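Putative thioesterase II (PDB 3BBJ) probably hydrolyses acyl-thioester substrates such as acyl-CoA, using a tandem pair of HotDog domains. Local coordinates at residues L26-L31 against H141-G146; F65-S70 against G98-T103; P124-Q129 against P232-S237; D244-E249 against L267-R272. One frame throughout, in Å; residues are numbered along the deposited sequence.

Contact 1: L26-L31 against H141-G146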
loop_
_atom_site.group_PDB
_atom_site.type_symbol
_atom_site.label_atom_id
_atom_site.label_comp_id
_atom_site.label_asym_id
_atom_site.label_seq_id
_atom_site.Cartn_x
_atom_site.Cartn_y
_atom_site.Cartn_z
ATOM N N LEU A 26 -25.332 5.790 -4.299
ATOM C CA LEU A 26 -24.437 5.086 -5.215
ATOM C C LEU A 26 -25.085 5.036 -6.588
ATOM O O LEU A 26 -26.181 4.516 -6.757
ATOM C CB LEU A 26 -24.076 3.685 -4.709
ATOM C CG LEU A 26 -23.426 3.644 -3.321
ATOM C CD1 LEU A 26 -22.643 2.379 -3.201
ATOM C CD2 LEU A 26 -22.525 4.856 -3.048
ATOM N N ASP A 27 -24.384 5.621 -7.549
ATOM C CA ASP A 27 -24.872 5.769 -8.899
ATOM C C ASP A 27 -24.643 4.465 -9.669
ATOM O O ASP A 27 -23.496 4.036 -9.854
ATOM C CB ASP A 27 -24.149 6.961 -9.542
ATOM C CG ASP A 27 -24.522 7.175 -10.988
ATOM O OD1 ASP A 27 -25.248 6.349 -11.571
ATOM O OD2 ASP A 27 -24.057 8.166 -11.550
ATOM N N PRO A 28 -25.737 3.834 -10.132
ATOM C CA PRO A 28 -25.633 2.532 -10.805
ATOM C C PRO A 28 -24.850 2.565 -12.128
ATOM O O PRO A 28 -24.518 1.509 -12.682
ATOM C CB PRO A 28 -27.095 2.144 -11.044
ATOM C CG PRO A 28 -27.839 3.418 -11.026
ATOM C CD PRO A 28 -27.132 4.309 -10.068
ATOM N N GLY A 29 -24.606 3.770 -12.642
ATOM C CA GLY A 29 -23.753 3.960 -13.812
ATOM C C GLY A 29 -22.303 3.522 -13.579
ATOM O O GLY A 29 -21.543 3.355 -14.535
ATOM N N TYR A 30 -21.922 3.345 -12.311
ATOM C CA TYR A 30 -20.559 2.928 -11.949
ATOM C C TYR A 30 -20.497 1.450 -11.588
ATOM O O TYR A 30 -19.502 0.978 -11.016
ATOM C CB TYR A 30 -20.014 3.806 -10.816
ATOM C CG TYR A 30 -19.777 5.241 -11.271
ATOM C CD1 TYR A 30 -20.809 6.171 -11.248
ATOM C CD2 TYR A 30 -18.544 5.644 -11.776
ATOM C CE1 TYR A 30 -20.610 7.473 -11.676
ATOM C CE2 TYR A 30 -18.337 6.954 -12.214
ATOM C CZ TYR A 30 -19.383 7.857 -12.163
ATOM O OH TYR A 30 -19.219 9.150 -12.588
ATOM N N LEU A 31 -21.552 0.713 -11.961
ATOM C CA LEU A 31 -21.606 -0.719 -11.712
ATOM C C LEU A 31 -20.720 -1.381 -12.733
ATOM O O LEU A 31 -20.655 -0.947 -13.883
ATOM C CB LEU A 31 -23.032 -1.267 -11.831
ATOM C CG LEU A 31 -24.043 -0.966 -10.716
ATOM C CD1 LEU A 31 -25.437 -1.376 -11.186
ATOM C CD2 LEU A 31 -23.711 -1.650 -9.383
ATOM N N HIS A 141 -26.751 -3.365 -20.774
ATOM C CA HIS A 141 -27.950 -3.295 -19.946
ATOM C C HIS A 141 -27.627 -2.534 -18.662
ATOM O O HIS A 141 -28.521 -2.081 -17.940
ATOM C CB HIS A 141 -28.439 -4.699 -19.595
ATOM C CG HIS A 141 -27.532 -5.445 -18.669
ATOM N ND1 HIS A 141 -26.228 -5.754 -18.998
ATOM C CD2 HIS A 141 -27.744 -5.963 -17.433
ATOM C CE1 HIS A 141 -25.671 -6.421 -17.999
ATOM N NE2 HIS A 141 -26.572 -6.564 -17.041
ATOM N N LEU A 142 -26.342 -2.428 -18.345
ATOM C CA LEU A 142 -25.963 -1.671 -17.175
ATOM C C LEU A 142 -26.459 -0.242 -17.389
ATOM O O LEU A 142 -26.408 0.268 -18.516
ATOM C CB LEU A 142 -24.455 -1.731 -16.930
ATOM C CG LEU A 142 -23.938 -3.128 -16.553
ATOM C CD1 LEU A 142 -22.381 -3.141 -16.482
ATOM C CD2 LEU A 142 -24.617 -3.689 -15.248
ATOM N N PRO A 143 -26.930 0.410 -16.308
ATOM C CA PRO A 143 -27.489 1.765 -16.387
ATOM C C PRO A 143 -26.536 2.748 -17.062
ATOM O O PRO A 143 -25.389 2.898 -16.644
ATOM C CB PRO A 143 -27.724 2.130 -14.912
ATOM C CG PRO A 143 -27.941 0.814 -14.264
ATOM C CD PRO A 143 -26.916 -0.072 -14.913
ATOM N N ASP A 144 -27.023 3.362 -18.135
ATOM C CA ASP A 144 -26.246 4.292 -18.954
ATOM C C ASP A 144 -24.923 3.646 -19.403
ATOM O O ASP A 144 -23.880 4.279 -19.417
ATOM C CB ASP A 144 -26.088 5.623 -18.200
ATOM C CG ASP A 144 -27.457 6.173 -17.700
ATOM O OD1 ASP A 144 -28.487 5.935 -18.370
ATOM O OD2 ASP A 144 -27.526 6.828 -16.638
ATOM N N ASP A 145 -25.024 2.370 -19.776
ATOM C CA ASP A 145 -23.911 1.522 -20.260
ATOM C C ASP A 145 -22.804 1.200 -19.232
ATOM O O ASP A 145 -21.691 0.816 -19.606
ATOM C CB ASP A 145 -23.326 2.059 -21.585
ATOM C CG ASP A 145 -24.371 2.107 -22.712
ATOM O OD1 ASP A 145 -25.385 1.376 -22.630
ATOM O OD2 ASP A 145 -24.192 2.884 -23.677
ATOM N N GLY A 146 -23.158 1.283 -17.951
ATOM C CA GLY A 146 -22.284 0.923 -16.839
ATOM C C GLY A 146 -20.884 1.529 -16.786
ATOM O O GLY A 146 -20.560 2.481 -17.507
#

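Contact 2: F65-S70 against G98-T103. With SO4 (sulfate ion), chain C.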
loop_
_atom_site.group_PDB
_atom_site.type_symbol
_atom_site.label_atom_id
_atom_site.label_comp_id
_atom_site.label_asym_id
_atom_site.label_seq_id
_atom_site.Cartn_x
_atom_site.Cartn_y
_atom_site.Cartn_z
ATOM N N PHE A 65 -11.680 -3.793 1.595
ATOM C CA PHE A 65 -12.997 -4.060 0.992
ATOM C C PHE A 65 -13.572 -5.308 1.591
ATOM O O PHE A 65 -12.955 -6.360 1.516
ATOM C CB PHE A 65 -12.876 -4.250 -0.530
ATOM C CG PHE A 65 -12.461 -3.013 -1.249
ATOM C CD1 PHE A 65 -11.133 -2.645 -1.304
ATOM C CD2 PHE A 65 -13.410 -2.187 -1.846
ATOM C CE1 PHE A 65 -10.752 -1.449 -1.940
ATOM C CE2 PHE A 65 -13.031 -1.010 -2.497
ATOM C CZ PHE A 65 -11.707 -0.641 -2.540
ATOM N N HIS A 66 -14.758 -5.204 2.173
ATOM C CA HIS A 66 -15.357 -6.333 2.874
ATOM C C HIS A 66 -16.403 -7.046 2.038
ATOM O O HIS A 66 -16.408 -8.294 1.980
ATOM C CB HIS A 66 -15.987 -5.861 4.187
ATOM C CG HIS A 66 -15.036 -5.115 5.065
ATOM N ND1 HIS A 66 -13.796 -5.609 5.400
ATOM C CD2 HIS A 66 -15.143 -3.915 5.679
ATOM C CE1 HIS A 66 -13.183 -4.751 6.190
ATOM N NE2 HIS A 66 -13.975 -3.707 6.365
ATOM N N ARG A 67 -17.276 -6.248 1.409
ATOM C CA ARG A 67 -18.403 -6.740 0.617
ATOM C C ARG A 67 -18.713 -5.814 -0.542
ATOM O O ARG A 67 -18.416 -4.616 -0.473
ATOM C CB ARG A 67 -19.685 -6.771 1.461
ATOM C CG ARG A 67 -19.689 -7.686 2.662
ATOM C CD ARG A 67 -20.938 -7.458 3.492
ATOM N NE ARG A 67 -20.871 -8.228 4.735
ATOM C CZ ARG A 67 -20.233 -7.854 5.846
ATOM N NH1 ARG A 67 -19.588 -6.698 5.918
ATOM N NH2 ARG A 67 -20.243 -8.655 6.907
ATOM N N PRO A 68 -19.348 -6.353 -1.606
ATOM C CA PRO A 68 -19.783 -5.512 -2.726
ATOM C C PRO A 68 -20.939 -4.621 -2.335
ATOM O O PRO A 68 -21.772 -5.036 -1.537
ATOM C CB PRO A 68 -20.309 -6.530 -3.740
ATOM C CG PRO A 68 -20.765 -7.677 -2.898
ATOM C CD PRO A 68 -19.696 -7.769 -1.841
ATOM N N ALA A 69 -20.985 -3.420 -2.892
ATOM C CA ALA A 69 -22.145 -2.539 -2.774
ATOM C C ALA A 69 -22.933 -2.523 -4.085
ATOM O O ALA A 69 -22.405 -2.843 -5.161
ATOM C CB ALA A 69 -21.719 -1.122 -2.423
ATOM N N SER A 70 -24.203 -2.145 -3.982
ATOM C CA SER A 70 -25.058 -1.986 -5.144
ATOM C C SER A 70 -25.558 -0.537 -5.206
ATOM O O SER A 70 -25.235 0.274 -4.351
ATOM C CB SER A 70 -26.214 -2.995 -5.118
ATOM O OG SER A 70 -26.815 -3.062 -3.845
ATOM N N GLY A 98 -27.388 -2.260 6.316
ATOM C CA GLY A 98 -26.921 -2.724 7.609
ATOM C C GLY A 98 -25.621 -3.501 7.625
ATOM O O GLY A 98 -25.307 -4.141 8.630
ATOM N N ARG A 99 -24.855 -3.448 6.536
ATOM C CA ARG A 99 -23.601 -4.196 6.443
ATOM C C ARG A 99 -22.454 -3.288 6.016
ATOM O O ARG A 99 -22.656 -2.371 5.203
ATOM C CB ARG A 99 -23.774 -5.373 5.476
ATOM C CG ARG A 99 -24.629 -6.515 6.064
ATOM C CD ARG A 99 -24.996 -7.597 5.044
ATOM N NE ARG A 99 -25.902 -7.096 4.001
ATOM C CZ ARG A 99 -26.581 -7.856 3.133
ATOM N NH1 ARG A 99 -26.485 -9.186 3.164
ATOM N NH2 ARG A 99 -27.377 -7.279 2.227
ATOM N N THR A 100 -21.265 -3.524 6.580
ATOM C CA THR A 100 -20.090 -2.745 6.202
ATOM C C THR A 100 -19.588 -3.198 4.829
ATOM O O THR A 100 -19.434 -4.375 4.560
ATOM C CB THR A 100 -18.944 -2.786 7.255
ATOM O OG1 THR A 100 -18.588 -4.142 7.544
ATOM C CG2 THR A 100 -19.360 -2.083 8.544
ATOM N N ILE A 101 -19.347 -2.229 3.959
ATOM C CA ILE A 101 -18.904 -2.491 2.601
ATOM C C ILE A 101 -17.366 -2.414 2.513
ATOM O O ILE A 101 -16.687 -3.355 2.068
ATOM C CB ILE A 101 -19.538 -1.440 1.649
ATOM C CG1 ILE A 101 -21.076 -1.444 1.783
ATOM C CG2 ILE A 101 -19.072 -1.629 0.189
ATOM C CD1 ILE A 101 -21.767 -2.773 1.467
ATOM N N LEU A 102 -16.854 -1.293 3.014
ATOM C CA LEU A 102 -15.497 -0.863 2.805
ATOM C C LEU A 102 -15.085 0.084 3.912
ATOM O O LEU A 102 -15.891 0.892 4.359
ATOM C CB LEU A 102 -15.479 -0.078 1.488
ATOM C CG LEU A 102 -14.180 0.568 1.000
ATOM C CD1 LEU A 102 -13.142 -0.523 0.740
ATOM C CD2 LEU A 102 -14.468 1.365 -0.240
ATOM N N THR A 103 -13.830 -0.016 4.351
ATOM C CA THR A 103 -13.261 0.954 5.289
ATOM C C THR A 103 -11.944 1.512 4.749
ATOM O O THR A 103 -11.153 0.794 4.157
ATOM C CB THR A 103 -13.040 0.386 6.689
ATOM O OG1 THR A 103 -12.606 1.444 7.552
ATOM C CG2 THR A 103 -12.002 -0.708 6.688
HETATM S S SO4 C . -22.425 -11.626 5.463
HETATM O O1 SO4 C . -21.553 -11.470 4.296
HETATM O O2 SO4 C . -23.014 -12.967 5.425
HETATM O O3 SO4 C . -21.649 -11.496 6.697
HETATM O O4 SO4 C . -23.479 -10.606 5.451
#

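Contact 3: P124-Q129 against P232-S237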
loop_
_atom_site.group_PDB
_atom_site.type_symbol
_atom_site.label_atom_id
_atom_site.label_comp_id
_atom_site.label_asym_id
_atom_site.label_seq_id
_atom_site.Cartn_x
_atom_site.Cartn_y
_atom_site.Cartn_z
ATOM N N PRO A 124 8.100 6.944 -17.348
ATOM C CA PRO A 124 8.440 6.007 -18.420
ATOM C C PRO A 124 7.869 6.476 -19.773
ATOM O O PRO A 124 6.873 7.197 -19.813
ATOM C CB PRO A 124 7.802 4.687 -17.958
ATOM C CG PRO A 124 6.715 5.094 -17.015
ATOM C CD PRO A 124 7.214 6.335 -16.337
ATOM N N ALA A 125 8.522 6.097 -20.863
ATOM C CA ALA A 125 8.074 6.512 -22.192
ATOM C C ALA A 125 6.689 5.954 -22.509
ATOM O O ALA A 125 6.497 4.737 -22.553
ATOM C CB ALA A 125 9.068 6.068 -23.256
ATOM N N ILE A 126 5.732 6.863 -22.692
ATOM C CA ILE A 126 4.375 6.520 -23.117
ATOM C C ILE A 126 4.072 7.334 -24.374
ATOM O O ILE A 126 4.332 8.536 -24.396
ATOM C CB ILE A 126 3.309 6.839 -22.049
ATOM C CG1 ILE A 126 3.642 6.137 -20.723
ATOM C CG2 ILE A 126 1.938 6.417 -22.547
ATOM C CD1 ILE A 126 2.531 6.195 -19.691
ATOM N N PRO A 127 3.547 6.680 -25.432
ATOM C CA PRO A 127 3.209 7.393 -26.653
ATOM C C PRO A 127 2.213 8.513 -26.395
ATOM O O PRO A 127 1.415 8.409 -25.469
ATOM C CB PRO A 127 2.543 6.324 -27.511
ATOM C CG PRO A 127 3.014 5.037 -26.980
ATOM C CD PRO A 127 3.262 5.238 -25.539
ATOM N N PRO A 128 2.257 9.586 -27.202
ATOM C CA PRO A 128 1.257 10.652 -27.046
ATOM C C PRO A 128 -0.175 10.133 -27.130
ATOM O O PRO A 128 -0.435 9.117 -27.779
ATOM C CB PRO A 128 1.551 11.586 -28.221
ATOM C CG PRO A 128 2.978 11.332 -28.569
ATOM C CD PRO A 128 3.233 9.886 -28.265
ATOM N N GLN A 129 -1.087 10.834 -26.464
ATOM C CA GLN A 129 -2.490 10.448 -26.432
ATOM C C GLN A 129 -3.082 10.268 -27.844
ATOM O O GLN A 129 -3.917 9.384 -28.058
ATOM C CB GLN A 129 -3.301 11.483 -25.651
ATOM C CG GLN A 129 -4.707 11.028 -25.280
ATOM C CD GLN A 129 -5.431 12.029 -24.419
ATOM O OE1 GLN A 129 -5.048 13.187 -24.359
ATOM N NE2 GLN A 129 -6.487 11.588 -23.743
ATOM N N PRO A 232 -6.250 14.891 -18.696
ATOM C CA PRO A 232 -6.115 13.451 -18.666
ATOM C C PRO A 232 -4.831 13.036 -17.953
ATOM O O PRO A 232 -3.811 13.732 -18.035
ATOM C CB PRO A 232 -6.062 13.072 -20.153
ATOM C CG PRO A 232 -5.635 14.280 -20.848
ATOM C CD PRO A 232 -6.228 15.403 -20.074
ATOM N N LEU A 233 -4.888 11.904 -17.268
ATOM C CA LEU A 233 -3.712 11.378 -16.577
ATOM C C LEU A 233 -3.084 10.268 -17.401
ATOM O O LEU A 233 -3.797 9.440 -17.970
ATOM C CB LEU A 233 -4.107 10.873 -15.192
ATOM C CG LEU A 233 -4.665 12.006 -14.320
ATOM C CD1 LEU A 233 -5.404 11.508 -13.084
ATOM C CD2 LEU A 233 -3.542 12.951 -13.947
ATOM N N ALA A 234 -1.756 10.288 -17.498
ATOM C CA ALA A 234 -0.997 9.180 -18.068
ATOM C C ALA A 234 -0.919 8.089 -16.989
ATOM O O ALA A 234 -0.681 8.408 -15.815
ATOM C CB ALA A 234 0.414 9.636 -18.450
ATOM N N PHE A 235 -1.099 6.821 -17.383
ATOM C CA PHE A 235 -1.087 5.711 -16.443
ATOM C C PHE A 235 -0.164 4.604 -16.890
ATOM O O PHE A 235 0.161 4.485 -18.058
ATOM C CB PHE A 235 -2.494 5.126 -16.246
ATOM C CG PHE A 235 -3.033 4.347 -17.457
ATOM C CD1 PHE A 235 -2.720 3.000 -17.645
ATOM C CD2 PHE A 235 -3.873 4.953 -18.377
ATOM C CE1 PHE A 235 -3.203 2.299 -18.752
ATOM C CE2 PHE A 235 -4.366 4.250 -19.473
ATOM C CZ PHE A 235 -4.023 2.929 -19.660
ATOM N N ARG A 236 0.265 3.797 -15.921
ATOM C CA ARG A 236 0.996 2.573 -16.189
ATOM C C ARG A 236 0.574 1.595 -15.128
ATOM O O ARG A 236 0.562 1.940 -13.926
ATOM C CB ARG A 236 2.507 2.767 -16.130
ATOM C CG ARG A 236 3.265 1.444 -16.311
ATOM C CD ARG A 236 4.731 1.475 -15.882
ATOM N NE ARG A 236 4.934 2.276 -14.671
ATOM C CZ ARG A 236 6.024 2.261 -13.915
ATOM N NH1 ARG A 236 7.036 1.441 -14.199
ATOM N NH2 ARG A 236 6.084 3.059 -12.850
ATOM N N SER A 237 0.234 0.384 -15.576
ATOM C CA SER A 237 -0.224 -0.696 -14.690
ATOM C C SER A 237 0.651 -1.922 -14.849
ATOM O O SER A 237 0.891 -2.353 -15.948
ATOM C CB SER A 237 -1.661 -1.075 -14.991
ATOM O OG SER A 237 -2.061 -2.068 -14.070
#

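Contact 4: D244-E249 against L267-R272. With SO4 (sulfate ion), chain H.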
loop_
_atom_site.group_PDB
_atom_site.type_symbol
_atom_site.label_atom_id
_atom_site.label_comp_id
_atom_site.label_asym_id
_atom_site.label_seq_id
_atom_site.Cartn_x
_atom_site.Cartn_y
_atom_site.Cartn_z
ATOM N N ASP A 244 -1.232 -18.554 -6.136
ATOM C CA ASP A 244 -2.277 -19.015 -5.223
ATOM C C ASP A 244 -3.536 -18.131 -5.343
ATOM O O ASP A 244 -4.228 -17.867 -4.355
ATOM C CB ASP A 244 -1.735 -19.066 -3.785
ATOM C CG ASP A 244 -2.646 -19.820 -2.819
ATOM O OD1 ASP A 244 -3.341 -20.787 -3.215
ATOM O OD2 ASP A 244 -2.642 -19.439 -1.635
ATOM N N GLY A 245 -3.821 -17.697 -6.572
ATOM C CA GLY A 245 -4.988 -16.874 -6.875
ATOM C C GLY A 245 -4.836 -15.391 -6.604
ATOM O O GLY A 245 -5.691 -14.588 -6.999
ATOM N N TRP A 246 -3.755 -15.029 -5.937
ATOM C CA TRP A 246 -3.477 -13.657 -5.550
ATOM C C TRP A 246 -2.657 -12.944 -6.613
ATOM O O TRP A 246 -1.783 -13.536 -7.236
ATOM C CB TRP A 246 -2.716 -13.632 -4.223
ATOM C CG TRP A 246 -3.542 -14.104 -3.064
ATOM C CD1 TRP A 246 -3.600 -15.362 -2.559
ATOM C CD2 TRP A 246 -4.441 -13.315 -2.266
ATOM N NE1 TRP A 246 -4.485 -15.414 -1.506
ATOM C CE2 TRP A 246 -5.011 -14.169 -1.309
ATOM C CE3 TRP A 246 -4.824 -11.971 -2.277
ATOM C CZ2 TRP A 246 -5.927 -13.718 -0.362
ATOM C CZ3 TRP A 246 -5.739 -11.533 -1.349
ATOM C CH2 TRP A 246 -6.274 -12.391 -0.401
ATOM N N PHE A 247 -2.963 -11.673 -6.838
ATOM C CA PHE A 247 -2.141 -10.841 -7.723
ATOM C C PHE A 247 -2.017 -9.424 -7.173
ATOM O O PHE A 247 -2.877 -8.950 -6.420
ATOM C CB PHE A 247 -2.687 -10.816 -9.160
ATOM C CG PHE A 247 -4.039 -10.179 -9.293
ATOM C CD1 PHE A 247 -5.194 -10.916 -9.066
ATOM C CD2 PHE A 247 -4.162 -8.850 -9.684
ATOM C CE1 PHE A 247 -6.429 -10.343 -9.172
ATOM C CE2 PHE A 247 -5.419 -8.260 -9.809
ATOM C CZ PHE A 247 -6.555 -9.002 -9.549
ATOM N N ASP A 248 -0.920 -8.775 -7.549
ATOM C CA ASP A 248 -0.697 -7.365 -7.237
ATOM C C ASP A 248 -0.916 -6.523 -8.509
ATOM O O ASP A 248 -0.442 -6.886 -9.593
ATOM C CB ASP A 248 0.706 -7.133 -6.676
ATOM C CG ASP A 248 1.812 -7.523 -7.656
ATOM O OD1 ASP A 248 1.919 -8.724 -7.971
ATOM O OD2 ASP A 248 2.583 -6.643 -8.091
ATOM N N GLU A 249 -1.648 -5.418 -8.377
ATOM C CA GLU A 249 -1.835 -4.459 -9.481
ATOM C C GLU A 249 -1.270 -3.119 -9.042
ATOM O O GLU A 249 -1.770 -2.483 -8.130
ATOM C CB GLU A 249 -3.313 -4.338 -9.845
ATOM C CG GLU A 249 -3.654 -3.365 -10.965
ATOM C CD GLU A 249 -5.158 -3.375 -11.322
ATOM O OE1 GLU A 249 -5.711 -4.475 -11.607
ATOM O OE2 GLU A 249 -5.786 -2.283 -11.331
ATOM N N LEU A 267 -4.145 -5.389 -3.842
ATOM C CA LEU A 267 -4.022 -6.851 -3.783
ATOM C C LEU A 267 -5.416 -7.466 -3.863
ATOM O O LEU A 267 -6.341 -7.056 -3.153
ATOM C CB LEU A 267 -3.340 -7.315 -2.483
ATOM C CG LEU A 267 -2.845 -8.764 -2.487
ATOM C CD1 LEU A 267 -1.554 -8.883 -3.353
ATOM C CD2 LEU A 267 -2.604 -9.323 -1.087
ATOM N N ALA A 268 -5.572 -8.463 -4.722
ATOM C CA ALA A 268 -6.873 -9.115 -4.899
ATOM C C ALA A 268 -6.683 -10.598 -5.188
ATOM O O ALA A 268 -5.636 -11.018 -5.708
ATOM C CB ALA A 268 -7.667 -8.446 -6.012
ATOM N N ARG A 269 -7.690 -11.393 -4.807
ATOM C CA ARG A 269 -7.683 -12.806 -5.111
ATOM C C ARG A 269 -8.809 -13.210 -6.053
ATOM O O ARG A 269 -10.011 -13.061 -5.743
ATOM C CB ARG A 269 -7.773 -13.683 -3.882
ATOM C CG ARG A 269 -7.307 -15.109 -4.234
ATOM C CD ARG A 269 -7.563 -16.101 -3.148
ATOM N NE ARG A 269 -6.865 -17.348 -3.461
ATOM C CZ ARG A 269 -7.245 -18.564 -3.067
ATOM N NH1 ARG A 269 -8.363 -18.747 -2.364
ATOM N NH2 ARG A 269 -6.513 -19.614 -3.419
ATOM N N VAL A 270 -8.375 -13.727 -7.200
ATOM C CA VAL A 270 -9.231 -14.373 -8.199
ATOM C C VAL A 270 -10.225 -15.398 -7.611
ATOM O O VAL A 270 -9.959 -16.040 -6.589
ATOM C CB VAL A 270 -8.317 -15.053 -9.250
ATOM C CG1 VAL A 270 -8.654 -16.512 -9.437
ATOM C CG2 VAL A 270 -8.328 -14.259 -10.530
ATOM N N GLY A 271 -11.385 -15.526 -8.248
ATOM C CA GLY A 271 -12.377 -16.535 -7.848
ATOM C C GLY A 271 -13.140 -16.290 -6.555
ATOM O O GLY A 271 -13.650 -17.226 -5.947
ATOM N N ARG A 272 -13.220 -15.028 -6.143
ATOM C CA ARG A 272 -13.981 -14.605 -4.961
ATOM C C ARG A 272 -15.136 -13.699 -5.396
ATOM O O ARG A 272 -15.210 -13.197 -6.533
ATOM C CB ARG A 272 -13.092 -13.793 -4.013
ATOM C CG ARG A 272 -12.316 -14.568 -3.002
ATOM C CD ARG A 272 -11.586 -13.594 -2.067
ATOM N NE ARG A 272 -12.455 -13.004 -1.035
ATOM C CZ ARG A 272 -12.770 -11.708 -0.905
ATOM N NH1 ARG A 272 -12.284 -10.769 -1.711
ATOM N NH2 ARG A 272 -13.570 -11.336 0.087
ATOM O OXT ARG A 272 -16.016 -13.396 -4.593
HETATM S S SO4 H . -14.816 -14.646 1.421
HETATM O O1 SO4 H . -14.205 -15.046 0.155
HETATM O O2 SO4 H . -16.000 -15.477 1.699
HETATM O O3 SO4 H . -13.807 -14.775 2.486
HETATM O O4 SO4 H . -15.297 -13.285 1.329
#

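Contact 1: L26-L31 against H141-G146
P143 meets the loop L26-L31 through both its ring and its carbonyl. Its pyrrolidine ring crosses that of P28 at about a right angle, P143 CG lying 3.6 Å from P28 CB, and its CD also lies near L31, 4.2 Å from L31 CD1. Two prolines suit such a place: compact, rigid and apolar, they fill a loop surface without needing polar partners. L31 points toward the opposite loop and also approaches L142. With CG of L142 anti to its own carbonyl carbon (chi1 -66°), CD1 of L142 comes within 3.8 Å of L31 O. G29 brings the backbones together. Its CA makes a C-H...O contact of 3.4 Å with P143 O, and a CB at this position would be crowded by D27 OD1, which accepts the N-H of G29 at 2.9 Å in an Asx turn. Opposite it lies G146, whose positive phi (52°) favours glycine and where a CB would clash with L142 CD1. No hydrogen bond crosses directly; G29 O instead accepts from R150. The contact thus joins the loop between strand 21-26 and helix 38-51 to the loop between strands 133-134 and 151-155, while R7 of helix 7-11 forms salt bridges to both D27 and D144, bridging the two loops.

Contact 2: F65-S70 against G98-T103
Where strand 57-65 runs out beside its antiparallel neighbour 99-109, in the N-terminal HotDog domain, H66 and R67 fold over I101. F65 and L102 form an antiparallel non-hydrogen-bonded pair, their side chains lying side by side. Beyond it both backbone N-H groups converge on one acceptor: H66 N lies 2.7 Å from I101 O, and R67 N 3.0 Å from the same oxygen, in its carbonyl plane. A69 CB then packs on I101 CG2, small enough to let the loop stay close. The arginine side chain, extended from CG to NE, carries its head along the strand. R67 NH1 donates to T100 O at 2.7 Å, on a lone pair, while R67 NH2 points almost straight (176°) at O3 of a sulfate ion, probably from the crystallisation liquor, 3.2 Å away; NE adds a weak bond to the sulfate. CB of R99 lies over one guanidinium face. A leucine in place of R67 would probably leave T100 O without this donor and the sulfate without two of its bonds. K82 of the second subunit packs on H66 and R67. Two successive N-H groups on one carbonyl, with H66 in a helical conformation, are the signature of a classic beta bulge, here closing a HotDog strand.

Contact 3: P124-Q129 against P232-S237
This is a contact made largely by side chains in the C-terminal HotDog domain: the proline-rich loop P124-Q129 passes over the start of strand 233-243, with no hydrogen bond between the two segments. Their end-to-end directions differ by 141°, so the loop runs roughly against the strand, and the backbones stay well separated, I126 CA being 7.8 Å from A234 CA. The gap is bridged by side chains. Alternation turns A234 and R236 toward the loop, as does P232 just before the strand, whereas F235 points away and L233 meets helix 191-198. The centre belongs to I126, whose CG1 lies anti to its carbonyl carbon (chi1 -56°) and whose chain then extends to bring CD1 to 4.2 Å from A234 CB. Alanine fits because its short side chain admits that methyl to the strand surface, and C175 and Y177 of strand 173-180 also touch the isoleucine. At either end of P124-Q129 a flat polar group meets a proline ring. P124 CG lies over one face of the R236 guanidinium, offset toward its rim and 4.1 Å from R236 NE, while that arginine is paired with D252 on the adjacent strand. The extended Q129 crosses the P232 ring at about a right angle, its NE2 donating to D154 and its OE1 3.7 Å from P232 CG. Closest of all, I126 CD1 sits 3.3 Å from the carbonyl oxygen of F235.

Contact 4: D244-E249 against L267-R272
Strands 246-249 and 267-269 run antiparallel, their directions 149° apart and their axes 4.8 Å apart at closest, with F247 and A268 as the hydrogen-bonded pair: F247 N to A268 O is 3.0 Å and A268 N to F247 O is 3.2 Å. V270 N continues the pattern to G245 O. On one face of the pair, R269 crosses over the W246 indole at about a right angle. Its place on the strand sets CB 3.6 Å from the centre of the six-membered ring of W246; CG anti to the backbone N (chi1 -162°) and an extended chain then keep CD over the indole and let NE, 2.8 Å from D244 O, and NH2 grip that oxygen side-on. NH2 also makes a longer salt bridge, 3.4 Å, to D244 OD1, while D244 OD2 accepts from D112 N of the second subunit. G245 suits the turn: phi is positive, and a CB would clash with R269 NE. L267 CD2 packs 3.7 Å from W246 CE3. An alanine in place of W246 would probably open a gap beside L267 and leave the methylenes of R269 without the flat surface they rest on. On the other face F247 CZ touches A268 CB, 3.7 Å away. In the second subunit, L111 packs on W246 and R225 forms a salt bridge with D248. Such cross-strand pairing is that of a beta hairpin, 246-254 with 260-269, here at a HotDog subunit interface.

Contacts 1 and 2 touch where L26 CD1 packs on A69 and S70, their centres 18 Å apart, and contact 2 is nested in the chain loop that contact 1 closes. Contact 1 joins the N-terminal and C-terminal HotDog domains, and its segments alternate along the chain with those of contact 3. Contacts 3 and 4, both in the C-terminal domain, meet where S237 packs on E249, on neighbouring strands 233-243 and 246-254. Contacts 2 and 3 lie about 32 Å apart between centres, on opposite sides of the chain's centre. Contacts 2 and 4, with nearest atoms about 5 Å apart, do not touch, but each packs against the second subunit, so both domains contribute to the dimer interface.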